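Local coordinates for lipoprotein (Shewanella oneidensis, PDB 3LHN) that is a putative NlpE-family lipoprotein with a small calycin-like beta-barrel and probably serves in the cell envelope, its exact role being unsettled, at residues 92-97 and 101-106; 55-60 and 86-91; 22-27 and 77-82; 35-40 and 45-50. All blocks are in the same frame, centred on the assembly; numbering follows the deposited sequence.

In the fold
The four contacts sample one closed antiparallel barrel. Contacts 1 and 4 are hairpins, 93-97 with 100-103 and 31-37 with 44-51, tied by backbone hydrogen bonds. Contact 4 is buried and contact 1 partly so. Their inner side chains meet, as L101 touches L49 and M103 touches L37. Contact 2 joins strands 56-64 and 85-88, which are not sheet neighbours. It works through side chains, chiefly a phenylalanine face inside the barrel. Contact 3 lies at the surface, where the short helix 23-26 rests on strand 69-79 through an amide stacked on an indole, with bridging waters. It is about 22 Å from contact 4, centre to centre.

Contact 1 (92-97 and 101-106); sequences SKYLVG and LLMLDT
This contact is the beta hairpin of strands 93-97 and 100-103 in the barrel wall. L95 and L102 form an antiparallel hydrogen-bonded pair: L95 N gives to L102 O at 2.8 Å, and L102 N returns to L95 O at 2.9 Å. The ladder extends to L104 N, which donates almost straight to K93 O (2.9 Å, 176° at the hydrogen). That donor stands above the carbonyl plane. A water accepts from K93 N and donates to L104 O. In one of two conformers, K93 NZ reaches T106 O at 3.2 Å, also from above the carbonyl plane.

Y94 and M103, a non-hydrogen-bonded pair, meet on the inner face together with L101. CB of M103, a selenomethionine, lies 3.6 Å from Y94 CE2, and its CG sits over one ring face toward the rim. The M103 chain runs straight to SE and then bends (chi3 -91°). In one conformer the bend brings CE to 3.3 Å from Y94 OH. L101 CB meets the neighbouring ring carbon, Y94 CD2, obliquely at 3.7 Å. V96 and L101 lie side by side, with V96 CG2 against L101 CD2. On the other face, L95 CB touches L104 CD2.

Y94 and L101 also pack on L49 of strand 44-51, and M103 on L37 of strand 31-37. Strand 85-88 flanks the hairpin through I86, and L121 and Y119 continue the backbone bonding beyond 100-103.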
loop_
_atom_site.group_PDB
_atom_site.type_symbol
_atom_site.label_atom_id
_atom_site.label_comp_id
_atom_site.label_asym_id
_atom_site.label_seq_id
_atom_site.Cartn_x
_atom_site.Cartn_y
_atom_site.Cartn_z
ATOM N N SER A 92 -9.372 -4.445 -0.539
ATOM C CA SER A 92 -9.799 -4.381 -1.924
ATOM C C SER A 92 -11.318 -4.585 -2.018
ATOM O O SER A 92 -11.920 -5.362 -1.263
ATOM C CB SER A 92 -9.078 -5.405 -2.801
ATOM O OG SER A 92 -9.227 -6.739 -2.330
ATOM N N LYS A 93 -11.925 -3.859 -2.949
ATOM C CA LYS A 93 -13.344 -3.926 -3.186
ATOM C C LYS A 93 -13.627 -4.412 -4.594
ATOM O O LYS A 93 -12.926 -4.109 -5.530
ATOM C CB LYS A 93 -13.985 -2.556 -2.944
ATOM C CG LYS A 93 -13.841 -2.085 -1.501
ATOM C CD LYS A 93 -14.719 -0.873 -1.160
ATOM C CE LYS A 93 -14.338 -0.397 0.242
ATOM N NZ LYS A 93 -13.147 0.475 0.168
ATOM N N TYR A 94 -14.704 -5.191 -4.720
ATOM C CA TYR A 94 -15.164 -5.707 -5.985
ATOM C C TYR A 94 -16.665 -5.591 -6.141
ATOM O O TYR A 94 -17.421 -5.773 -5.186
ATOM C CB TYR A 94 -14.840 -7.203 -6.156
ATOM C CG TYR A 94 -13.378 -7.532 -6.297
ATOM C CD1 TYR A 94 -12.582 -7.701 -5.204
ATOM C CD2 TYR A 94 -12.832 -7.724 -7.561
ATOM C CE1 TYR A 94 -11.205 -7.985 -5.338
ATOM C CE2 TYR A 94 -11.509 -8.038 -7.727
ATOM C CZ TYR A 94 -10.719 -8.166 -6.627
ATOM O OH TYR A 94 -9.398 -8.489 -6.848
ATOM N N LEU A 95 -17.090 -5.335 -7.360
ATOM C CA LEU A 95 -18.507 -5.353 -7.733
ATOM C C LEU A 95 -18.777 -6.775 -8.195
ATOM O O LEU A 95 -18.148 -7.275 -9.127
ATOM C CB LEU A 95 -18.811 -4.366 -8.856
ATOM C CG LEU A 95 -20.228 -4.353 -9.400
ATOM C CD1 LEU A 95 -21.207 -3.792 -8.413
ATOM C CD2 LEU A 95 -20.193 -3.479 -10.663
ATOM N N VAL A 96 -19.759 -7.431 -7.569
ATOM C CA VAL A 96 -20.044 -8.836 -7.899
ATOM C C VAL A 96 -21.071 -8.835 -9.023
ATOM O O VAL A 96 -22.164 -8.274 -8.866
ATOM C CB VAL A 96 -20.592 -9.567 -6.664
ATOM C CG1 VAL A 96 -20.867 -11.062 -6.962
ATOM C CG2 VAL A 96 -19.633 -9.436 -5.466
ATOM N N GLY A 97 -20.734 -9.459 -10.145
ATOM C CA GLY A 97 -21.571 -9.431 -11.292
ATOM C C GLY A 97 -21.802 -10.818 -11.870
ATOM O O GLY A 97 -21.360 -11.822 -11.342
ATOM N N LEU A 101 -16.170 -10.760 -11.258
ATOM C CA LEU A 101 -15.948 -9.715 -10.254
ATOM C C LEU A 101 -15.231 -8.557 -10.933
ATOM O O LEU A 101 -14.386 -8.773 -11.823
ATOM C CB LEU A 101 -15.102 -10.213 -9.101
ATOM C CG LEU A 101 -15.545 -11.435 -8.338
ATOM C CD1 LEU A 101 -14.485 -11.830 -7.297
ATOM C CD2 LEU A 101 -16.912 -11.186 -7.709
ATOM N N LEU A 102 -15.598 -7.345 -10.603
ATOM C CA LEU A 102 -14.923 -6.175 -11.156
ATOM C C LEU A 102 -14.269 -5.442 -10.027
ATOM O O LEU A 102 -14.934 -4.965 -9.130
ATOM C CB LEU A 102 -15.934 -5.273 -11.877
ATOM C CG LEU A 102 -15.439 -3.935 -12.453
ATOM C CD1 LEU A 102 -14.495 -4.222 -13.610
ATOM C CD2 LEU A 102 -16.593 -3.115 -12.918
HETATM N N MSE A 103 -12.934 -5.299 -10.061
HETATM C CA MSE A 103 -12.274 -4.590 -8.974
HETATM C C MSE A 103 -12.628 -3.111 -9.084
HETATM O O MSE A 103 -12.543 -2.528 -10.165
HETATM C CB MSE A 103 -10.747 -4.746 -9.016
HETATM C CG MSE A 103 -10.068 -3.956 -7.950
HETATM SE SE MSE A 103 -8.134 -4.042 -8.070
HETATM C CE MSE A 103 -8.036 -5.525 -6.944
ATOM N N LEU A 104 -12.941 -2.508 -7.948
ATOM C CA LEU A 104 -13.355 -1.118 -7.822
ATOM C C LEU A 104 -12.191 -0.328 -7.220
ATOM O O LEU A 104 -11.219 -0.886 -6.704
ATOM C CB LEU A 104 -14.582 -0.997 -6.906
ATOM C CG LEU A 104 -15.798 -1.787 -7.405
ATOM C CD1 LEU A 104 -16.843 -1.808 -6.317
ATOM C CD2 LEU A 104 -16.363 -1.237 -8.692
ATOM N N ASP A 105 -12.290 0.988 -7.287
ATOM C CA ASP A 105 -11.302 1.820 -6.587
ATOM C C ASP A 105 -11.626 1.936 -5.091
ATOM O O ASP A 105 -12.578 1.333 -4.622
ATOM C CB ASP A 105 -11.105 3.170 -7.325
ATOM C CG ASP A 105 -12.246 4.112 -7.220
ATOM O OD1 ASP A 105 -13.151 3.979 -6.385
ATOM O OD2 ASP A 105 -12.147 5.135 -7.951
ATOM N N THR A 106 -10.798 2.641 -4.315
ATOM C CA THR A 106 -11.007 2.712 -2.867
ATOM C C THR A 106 -12.262 3.413 -2.468
ATOM O O THR A 106 -12.714 3.259 -1.316
ATOM C CB THR A 106 -9.817 3.372 -2.093
ATOM O OG1 THR A 106 -9.600 4.700 -2.586
ATOM C CG2 THR A 106 -8.544 2.576 -2.234
HETATM O O HOH W 1 -10.120 -2.041 -4.441
#

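Contact 2 (55-60 and 86-91); sequences NSFELK and ITLSDG
F57 and L88 make the apolar part of the contact. L88 covers one face of the F57 ring. Its CD2 stands 4.3 Å from the ring centroid, only 15° off the normal, which makes a CH-pi contact. L88 CB adds a touch at F57 CZ (4.0 Å), and L88 CD1 lies near F57 CE2. The leucine thus spreads over the ring with CB and both methyls. The two side chains are set at a slant to one another. F57 CG sits between its own backbone N and carbonyl carbon (chi1 75°), and the ring reaches across to strand 85-88.

Contacts with polar atoms are few. In one of two conformers, S89 OG lies at the ring edge, in its plane, 3.3 Å from F57 CZ. L59 CD2 approaches D90 OD2 at 4.0 Å, the two side chains crossing at about a right angle. The other carboxylate oxygen, D90 OD1, is hydrogen-bonded to S92 OG.

L88 to G91 is a type I beta turn, with G91 N bonded to L88 O at 2.8 Å. It presents S89 and D90 toward strand 56-64.

F57 also packs on L49 and L51, and L88 on F77 and Y94. Strands 56-64 and 85-88 are separated in the sheet by strand 69-79. The F57-L88 contact across this third strand is part of the apolar interior of a closed antiparallel barrel, consistent with the calycin clan.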
loop_
_atom_site.group_PDB
_atom_site.type_symbol
_atom_site.label_atom_id
_atom_site.label_comp_id
_atom_site.label_asym_id
_atom_site.label_seq_id
_atom_site.Cartn_x
_atom_site.Cartn_y
_atom_site.Cartn_z
ATOM N N ASN A 55 -18.747 -16.308 3.190
ATOM C CA ASN A 55 -18.074 -15.016 3.102
ATOM C C ASN A 55 -16.612 -15.097 3.484
ATOM O O ASN A 55 -16.024 -14.138 3.973
ATOM C CB ASN A 55 -18.808 -13.934 3.907
ATOM C CG ASN A 55 -20.124 -13.575 3.330
ATOM O OD1 ASN A 55 -20.468 -13.908 2.202
ATOM N ND2 ASN A 55 -20.894 -12.816 4.105
ATOM N N SER A 56 -16.003 -16.236 3.262
ATOM C CA SER A 56 -14.564 -16.406 3.393
ATOM C C SER A 56 -13.989 -16.408 1.981
ATOM O O SER A 56 -14.678 -16.701 0.985
ATOM C CB SER A 56 -14.195 -17.646 4.179
ATOM O OG SER A 56 -14.548 -18.796 3.537
ATOM N N PHE A 57 -12.723 -16.039 1.885
ATOM C CA PHE A 57 -12.063 -16.009 0.594
ATOM C C PHE A 57 -10.636 -16.482 0.670
ATOM O O PHE A 57 -10.001 -16.426 1.719
ATOM C CB PHE A 57 -12.048 -14.624 -0.062
ATOM C CG PHE A 57 -11.055 -13.661 0.540
ATOM C CD1 PHE A 57 -11.356 -12.967 1.724
ATOM C CD2 PHE A 57 -9.815 -13.492 -0.018
ATOM C CE1 PHE A 57 -10.459 -12.166 2.285
ATOM C CE2 PHE A 57 -8.870 -12.667 0.583
ATOM C CZ PHE A 57 -9.199 -11.983 1.733
ATOM N N GLU A 58 -10.126 -16.864 -0.505
ATOM C CA GLU A 58 -8.691 -17.134 -0.710
ATOM C C GLU A 58 -8.238 -16.429 -1.964
ATOM O O GLU A 58 -8.915 -16.535 -2.986
ATOM C CB GLU A 58 -8.421 -18.637 -0.794
ATOM C CG GLU A 58 -8.686 -19.443 0.454
ATOM C CD GLU A 58 -7.976 -20.804 0.453
ATOM O OE1 GLU A 58 -7.496 -21.255 -0.627
ATOM O OE2 GLU A 58 -7.850 -21.395 1.570
ATOM N N LEU A 59 -7.126 -15.702 -1.896
ATOM C CA LEU A 59 -6.632 -14.925 -3.013
ATOM C C LEU A 59 -5.218 -15.397 -3.297
ATOM O O LEU A 59 -4.408 -15.580 -2.348
ATOM C CB LEU A 59 -6.624 -13.448 -2.658
ATOM C CG LEU A 59 -5.997 -12.452 -3.615
ATOM C CD1 LEU A 59 -6.780 -12.346 -4.932
ATOM C CD2 LEU A 59 -5.841 -11.032 -2.952
ATOM N N LYS A 60 -4.922 -15.722 -4.553
ATOM C CA LYS A 60 -3.553 -15.918 -4.991
ATOM C C LYS A 60 -3.237 -14.824 -6.001
ATOM O O LYS A 60 -4.008 -14.551 -6.939
ATOM C CB LYS A 60 -3.350 -17.297 -5.589
ATOM C CG LYS A 60 -1.934 -17.489 -6.132
ATOM C CD LYS A 60 -1.842 -18.866 -6.785
ATOM C CE LYS A 60 -0.440 -19.313 -7.016
ATOM N NZ LYS A 60 -0.557 -20.659 -7.696
ATOM N N ILE A 86 -18.324 -6.186 -2.489
ATOM C CA ILE A 86 -17.622 -6.836 -1.397
ATOM C C ILE A 86 -16.295 -6.133 -1.095
ATOM O O ILE A 86 -15.642 -5.587 -1.989
ATOM C CB ILE A 86 -17.389 -8.349 -1.679
ATOM C CG1 ILE A 86 -16.572 -8.587 -2.926
ATOM C CG2 ILE A 86 -18.739 -9.067 -1.748
ATOM C CD1 ILE A 86 -16.144 -10.048 -3.100
ATOM N N THR A 87 -15.935 -6.139 0.180
ATOM C CA THR A 87 -14.649 -5.611 0.634
ATOM C C THR A 87 -13.887 -6.765 1.295
ATOM O O THR A 87 -14.380 -7.346 2.267
ATOM C CB THR A 87 -14.850 -4.496 1.652
ATOM O OG1 THR A 87 -15.640 -3.418 1.071
ATOM C CG2 THR A 87 -13.492 -3.912 2.119
ATOM N N LEU A 88 -12.747 -7.096 0.739
ATOM C CA LEU A 88 -11.869 -8.146 1.294
ATOM C C LEU A 88 -11.110 -7.604 2.485
ATOM O O LEU A 88 -11.044 -6.380 2.698
ATOM C CB LEU A 88 -10.884 -8.641 0.265
ATOM C CG LEU A 88 -11.353 -9.104 -1.125
ATOM C CD1 LEU A 88 -10.226 -9.741 -1.959
ATOM C CD2 LEU A 88 -12.527 -10.071 -1.061
ATOM N N SER A 89 -10.602 -8.489 3.320
ATOM C CA SER A 89 -9.855 -8.090 4.513
ATOM C C SER A 89 -8.603 -7.245 4.203
ATOM O O SER A 89 -8.112 -6.569 5.123
ATOM C CB SER A 89 -9.472 -9.361 5.277
ATOM O OG SER A 89 -8.603 -10.146 4.460
ATOM N N ASP A 90 -8.056 -7.275 2.972
ATOM C CA ASP A 90 -6.954 -6.440 2.566
ATOM C C ASP A 90 -7.397 -5.085 2.077
ATOM O O ASP A 90 -6.561 -4.266 1.631
ATOM C CB ASP A 90 -6.041 -7.109 1.480
ATOM C CG ASP A 90 -6.703 -7.266 0.121
ATOM O OD1 ASP A 90 -7.911 -7.004 -0.007
ATOM O OD2 ASP A 90 -5.973 -7.647 -0.842
ATOM N N GLY A 91 -8.712 -4.838 2.167
ATOM C CA GLY A 91 -9.268 -3.565 1.761
ATOM C C GLY A 91 -9.679 -3.450 0.293
ATOM O O GLY A 91 -10.300 -2.466 -0.110
#

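Contact 3 (22-27 and 77-82); sequences TSQNAL and FDWDSN
Q24 lays its amide flat on the indole of W79. The two planes are 11° apart, and Q24 CD sits 3.5 Å above the ring plane. Q24 NE2 is over the five-membered ring, 3.3 Å from W79 CD1. It is just as near W79 NE1, but both are donors, and the approach is a stack. Q24 CG covers the six-membered ring as a CH-pi contact, 3.6 Å from its centroid and 6° off the normal. The glutamine chain allows this: with CG opposite the backbone N (chi1 -177°) and the chain extended beyond CG, the whole side chain lies along the indole.

Nearby, T22 CG2 touches N82 O at 3.3 Å. Two waters bridge the segments. One donates to Q24 OE1 and D80 O and so helps hold the amide's rotation. The other accepts from S23 N and donates to N82 O.

Next out, T22 is the helix N-cap, with N25 N donating to T22 OG1 at 3.2 Å. W79 NE1 is fixed by N55 OD1, and W29 meets the indole edge-to-face. A leucine in place of W79 would probably leave the Q24 amide without its flat support and N55 OD1 without its indole donor.

The contact lays helix 23-26 against the end of strand 69-79, at the barrel surface. Q24 is also backbone-bonded to G83. W79 packs on I86 of strand 85-88 and V96 of strand 93-97.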
loop_
_atom_site.group_PDB
_atom_site.type_symbol
_atom_site.label_atom_id
_atom_site.label_comp_id
_atom_site.label_asym_id
_atom_site.label_seq_id
_atom_site.Cartn_x
_atom_site.Cartn_y
_atom_site.Cartn_z
ATOM N N THR A 22 -31.141 -8.303 -4.404
ATOM C CA THR A 22 -29.758 -7.943 -4.500
ATOM C C THR A 22 -28.928 -8.944 -5.302
ATOM O O THR A 22 -29.332 -10.102 -5.468
ATOM C CB THR A 22 -29.104 -7.903 -3.113
ATOM O OG1 THR A 22 -29.099 -9.218 -2.556
ATOM C CG2 THR A 22 -29.873 -6.922 -2.134
ATOM N N SER A 23 -27.767 -8.517 -5.783
ATOM C CA SER A 23 -26.867 -9.413 -6.459
ATOM C C SER A 23 -26.420 -10.569 -5.560
ATOM O O SER A 23 -26.272 -11.712 -6.034
ATOM C CB SER A 23 -25.646 -8.696 -6.936
ATOM O OG SER A 23 -26.025 -7.705 -7.870
ATOM N N GLN A 24 -26.202 -10.299 -4.268
ATOM C CA GLN A 24 -25.834 -11.304 -3.319
ATOM C C GLN A 24 -26.836 -12.472 -3.294
ATOM O O GLN A 24 -26.444 -13.654 -3.144
ATOM C CB GLN A 24 -25.711 -10.624 -1.952
ATOM C CG GLN A 24 -25.259 -11.524 -0.844
ATOM C CD GLN A 24 -25.114 -10.788 0.481
ATOM O OE1 GLN A 24 -25.542 -9.649 0.622
ATOM N NE2 GLN A 24 -24.470 -11.455 1.440
ATOM N N ASN A 25 -28.109 -12.146 -3.465
ATOM C CA ASN A 25 -29.157 -13.148 -3.445
ATOM C C ASN A 25 -29.463 -13.710 -4.821
ATOM O O ASN A 25 -30.041 -14.790 -4.907
ATOM C CB ASN A 25 -30.410 -12.576 -2.767
ATOM C CG ASN A 25 -30.209 -12.353 -1.277
ATOM O OD1 ASN A 25 -29.334 -12.964 -0.645
ATOM N ND2 ASN A 25 -31.018 -11.419 -0.699
ATOM N N ALA A 26 -29.127 -12.998 -5.877
ATOM C CA ALA A 26 -29.475 -13.383 -7.239
ATOM C C ALA A 26 -28.454 -14.255 -7.917
ATOM O O ALA A 26 -28.829 -15.070 -8.762
ATOM C CB ALA A 26 -29.658 -12.155 -8.110
ATOM N N LEU A 27 -27.192 -14.061 -7.596
ATOM C CA LEU A 27 -26.098 -14.642 -8.361
ATOM C C LEU A 27 -25.536 -15.902 -7.718
ATOM O O LEU A 27 -25.501 -16.022 -6.497
ATOM C CB LEU A 27 -24.935 -13.653 -8.474
ATOM C CG LEU A 27 -25.196 -12.331 -9.202
ATOM C CD1 LEU A 27 -24.009 -11.377 -9.207
ATOM C CD2 LEU A 27 -25.621 -12.625 -10.637
ATOM N N PHE A 77 -14.651 -11.612 3.968
ATOM C CA PHE A 77 -15.069 -10.409 3.285
ATOM C C PHE A 77 -16.476 -10.030 3.735
ATOM O O PHE A 77 -17.208 -10.822 4.306
ATOM C CB PHE A 77 -14.950 -10.540 1.747
ATOM C CG PHE A 77 -15.879 -11.564 1.113
ATOM C CD1 PHE A 77 -17.152 -11.217 0.681
ATOM C CD2 PHE A 77 -15.483 -12.889 0.909
ATOM C CE1 PHE A 77 -17.953 -12.158 0.048
ATOM C CE2 PHE A 77 -16.311 -13.773 0.291
ATOM C CZ PHE A 77 -17.516 -13.426 -0.117
ATOM N N ASP A 78 -16.850 -8.793 3.435
ATOM C CA ASP A 78 -18.151 -8.281 3.804
ATOM C C ASP A 78 -18.800 -7.604 2.624
ATOM O O ASP A 78 -18.141 -7.042 1.757
ATOM C CB ASP A 78 -18.046 -7.334 4.993
ATOM C CG ASP A 78 -17.200 -7.929 6.127
ATOM O OD1 ASP A 78 -15.988 -8.096 5.946
ATOM O OD2 ASP A 78 -17.761 -8.188 7.188
ATOM N N TRP A 79 -20.125 -7.666 2.627
ATOM C CA TRP A 79 -20.936 -7.053 1.603
ATOM C C TRP A 79 -21.457 -5.708 2.044
ATOM O O TRP A 79 -21.726 -5.489 3.242
ATOM C CB TRP A 79 -22.152 -7.934 1.307
ATOM C CG TRP A 79 -21.832 -9.266 0.757
ATOM C CD1 TRP A 79 -21.408 -10.340 1.459
ATOM C CD2 TRP A 79 -21.986 -9.671 -0.589
ATOM N NE1 TRP A 79 -21.273 -11.386 0.640
ATOM C CE2 TRP A 79 -21.577 -11.019 -0.633
ATOM C CE3 TRP A 79 -22.368 -9.013 -1.777
ATOM C CZ2 TRP A 79 -21.546 -11.733 -1.771
ATOM C CZ3 TRP A 79 -22.372 -9.760 -2.955
ATOM C CH2 TRP A 79 -21.949 -11.117 -2.923
ATOM N N ASP A 80 -21.623 -4.808 1.087
ATOM C CA ASP A 80 -22.316 -3.566 1.393
ATOM C C ASP A 80 -23.833 -3.796 1.633
ATOM O O ASP A 80 -24.379 -4.859 1.418
ATOM C CB ASP A 80 -22.027 -2.493 0.351
ATOM C CG ASP A 80 -22.586 -2.788 -1.033
ATOM O OD1 ASP A 80 -23.071 -3.868 -1.280
ATOM O OD2 ASP A 80 -22.498 -1.880 -1.914
ATOM N N SER A 81 -24.500 -2.763 2.154
ATOM C CA SER A 81 -25.907 -2.906 2.498
ATOM C C SER A 81 -26.756 -3.206 1.255
ATOM O O SER A 81 -27.798 -3.847 1.356
ATOM C CB SER A 81 -26.430 -1.655 3.225
ATOM O OG SER A 81 -26.074 -0.476 2.516
ATOM N N ASN A 82 -26.291 -2.771 0.085
ATOM C CA ASN A 82 -26.988 -3.047 -1.165
ATOM C C ASN A 82 -26.759 -4.462 -1.685
ATOM O O ASN A 82 -27.377 -4.859 -2.663
ATOM C CB ASN A 82 -26.515 -2.064 -2.228
ATOM C CG ASN A 82 -27.121 -0.689 -2.047
ATOM O OD1 ASN A 82 -28.152 -0.545 -1.378
ATOM N ND2 ASN A 82 -26.515 0.311 -2.656
HETATM O O HOH W 2 -27.536 -5.686 -5.392
HETATM O O HOH W 3 -25.662 -7.500 2.250
#

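Contact 4 (35-40 and 45-50); sequences GVLPCA and IQTTLT
The short segments 35-37 and 45-50 pair antiparallel, with axes 4.5 Å apart at closest approach and 135° between their directions, in a ladder of four backbone hydrogen bonds. T47 N to G35 O is the straighter of the G35-T47 pair, at 2.8 Å and 171°; G35 N gives back to T47 O. L37 and I45 form the second hydrogen-bonded pair, with I45 N reaching L37 O in the carbonyl plane at 2.8 Å.

I45 O takes two donors from opposite faces of its plane: L37 N at 2.9 Å and T47 OG1, also at 2.9 Å. The hydroxyl is opposite its carbonyl carbon (chi1 -60°), which lets it turn back along its own strand. The same OG1 touches L37 CD1 at 3.5 Å. A valine in place of T47 would probably leave I45 O without its second donor.

I45 is the most covered residue here. Its CB faces L37 CB, its CG1 lies 3.8 Å from C39 CB, and its CD1 reaches P38 O at 3.6 Å. C39 is disulfide-bonded to C42 within the connection between the two strands. V36 and Q46 lie on the other face of the sheet.

C39 O is hydrogen-bonded to Y119 OH of the second subunit. Strand 56-64 lies along 44-51, with L59 on T47 and both S61 and Y63 on I45. L121 of strand 120-123 packs on L37 and T47.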
loop_
_atom_site.group_PDB
_atom_site.type_symbol
_atom_site.label_atom_id
_atom_site.label_comp_id
_atom_site.label_asym_id
_atom_site.label_seq_id
_atom_site.Cartn_x
_atom_site.Cartn_y
_atom_site.Cartn_z
ATOM N N GLY A 35 -8.005 -13.324 -13.457
ATOM C CA GLY A 35 -7.657 -12.303 -14.407
ATOM C C GLY A 35 -6.231 -11.866 -14.196
ATOM O O GLY A 35 -5.551 -12.417 -13.353
ATOM N N VAL A 36 -5.764 -10.926 -15.010
ATOM C CA VAL A 36 -4.431 -10.365 -14.875
ATOM C C VAL A 36 -4.607 -8.848 -14.678
ATOM O O VAL A 36 -4.973 -8.129 -15.596
ATOM C CB VAL A 36 -3.508 -10.649 -16.042
ATOM C CG1 VAL A 36 -2.094 -10.025 -15.712
ATOM C CG2 VAL A 36 -3.377 -12.173 -16.328
ATOM N N LEU A 37 -4.424 -8.394 -13.449
ATOM C CA LEU A 37 -4.694 -7.027 -13.056
ATOM C C LEU A 37 -3.466 -6.171 -13.303
ATOM O O LEU A 37 -2.323 -6.667 -13.290
ATOM C CB LEU A 37 -5.019 -6.975 -11.563
ATOM C CG LEU A 37 -6.289 -7.656 -11.029
ATOM C CD1 LEU A 37 -6.329 -7.700 -9.519
ATOM C CD2 LEU A 37 -7.538 -6.995 -11.574
ATOM N N PRO A 38 -3.657 -4.857 -13.479
ATOM C CA PRO A 38 -2.497 -3.998 -13.587
ATOM C C PRO A 38 -1.697 -3.951 -12.319
ATOM O O PRO A 38 -2.254 -4.017 -11.233
ATOM C CB PRO A 38 -3.127 -2.606 -13.885
ATOM C CG PRO A 38 -4.434 -2.945 -14.518
ATOM C CD PRO A 38 -4.912 -4.117 -13.725
ATOM N N CYS A 39 -0.384 -3.785 -12.469
ATOM C CA CYS A 39 0.537 -3.802 -11.329
ATOM C C CYS A 39 1.227 -2.459 -11.233
ATOM O O CYS A 39 1.695 -1.962 -12.230
ATOM C CB CYS A 39 1.546 -4.898 -11.565
ATOM S SG CYS A 39 2.698 -5.180 -10.198
ATOM N N ALA A 40 1.281 -1.856 -10.053
ATOM C CA ALA A 40 1.922 -0.541 -9.931
ATOM C C ALA A 40 3.377 -0.532 -10.387
ATOM O O ALA A 40 3.847 0.461 -10.963
ATOM C CB ALA A 40 1.851 -0.033 -8.507
ATOM N N ILE A 45 -0.540 -8.636 -12.454
ATOM C CA ILE A 45 -0.816 -9.476 -11.291
ATOM C C ILE A 45 -1.766 -10.593 -11.731
ATOM O O ILE A 45 -2.976 -10.341 -11.907
ATOM C CB ILE A 45 -1.427 -8.730 -10.122
ATOM C CG1 ILE A 45 -0.712 -7.400 -9.831
ATOM C CG2 ILE A 45 -1.371 -9.615 -8.879
ATOM C CD1 ILE A 45 -1.440 -6.552 -8.784
ATOM N N GLN A 46 -1.236 -11.790 -11.936
ATOM C CA GLN A 46 -2.079 -12.923 -12.304
ATOM C C GLN A 46 -2.827 -13.330 -11.052
ATOM O O GLN A 46 -2.231 -13.827 -10.091
ATOM C CB GLN A 46 -1.216 -14.030 -12.851
ATOM C CG GLN A 46 -1.929 -15.288 -13.247
ATOM C CD GLN A 46 -1.020 -16.269 -14.008
ATOM O OE1 GLN A 46 -0.148 -15.877 -14.805
ATOM N NE2 GLN A 46 -1.222 -17.545 -13.751
ATOM N N THR A 47 -4.119 -13.138 -11.055
ATOM C CA THR A 47 -4.958 -13.208 -9.869
ATOM C C THR A 47 -5.984 -14.311 -9.923
ATOM O O THR A 47 -6.639 -14.510 -10.944
ATOM C CB THR A 47 -5.709 -11.861 -9.734
ATOM O OG1 THR A 47 -4.750 -10.815 -9.610
ATOM C CG2 THR A 47 -6.690 -11.846 -8.518
ATOM N N THR A 48 -6.132 -15.032 -8.837
ATOM C CA THR A 48 -7.167 -16.067 -8.648
ATOM C C THR A 48 -7.828 -15.776 -7.317
ATOM O O THR A 48 -7.170 -15.758 -6.266
ATOM C CB THR A 48 -6.557 -17.488 -8.641
ATOM O OG1 THR A 48 -5.730 -17.680 -9.809
ATOM C CG2 THR A 48 -7.670 -18.541 -8.595
ATOM N N LEU A 49 -9.116 -15.436 -7.354
ATOM C CA LEU A 49 -9.881 -15.073 -6.141
ATOM C C LEU A 49 -11.029 -16.047 -6.027
ATOM O O LEU A 49 -11.866 -16.153 -6.912
ATOM C CB LEU A 49 -10.356 -13.638 -6.252
ATOM C CG LEU A 49 -11.254 -13.137 -5.138
ATOM C CD1 LEU A 49 -10.628 -13.357 -3.721
ATOM C CD2 LEU A 49 -11.538 -11.637 -5.358
ATOM N N THR A 50 -11.040 -16.760 -4.902
ATOM C CA THR A 50 -12.025 -17.803 -4.589
ATOM C C THR A 50 -12.909 -17.286 -3.461
ATOM O O THR A 50 -12.413 -16.981 -2.387
ATOM C CB THR A 50 -11.384 -19.128 -4.203
ATOM O OG1 THR A 50 -10.538 -19.549 -5.269
ATOM C CG2 THR A 50 -12.437 -20.176 -3.982
#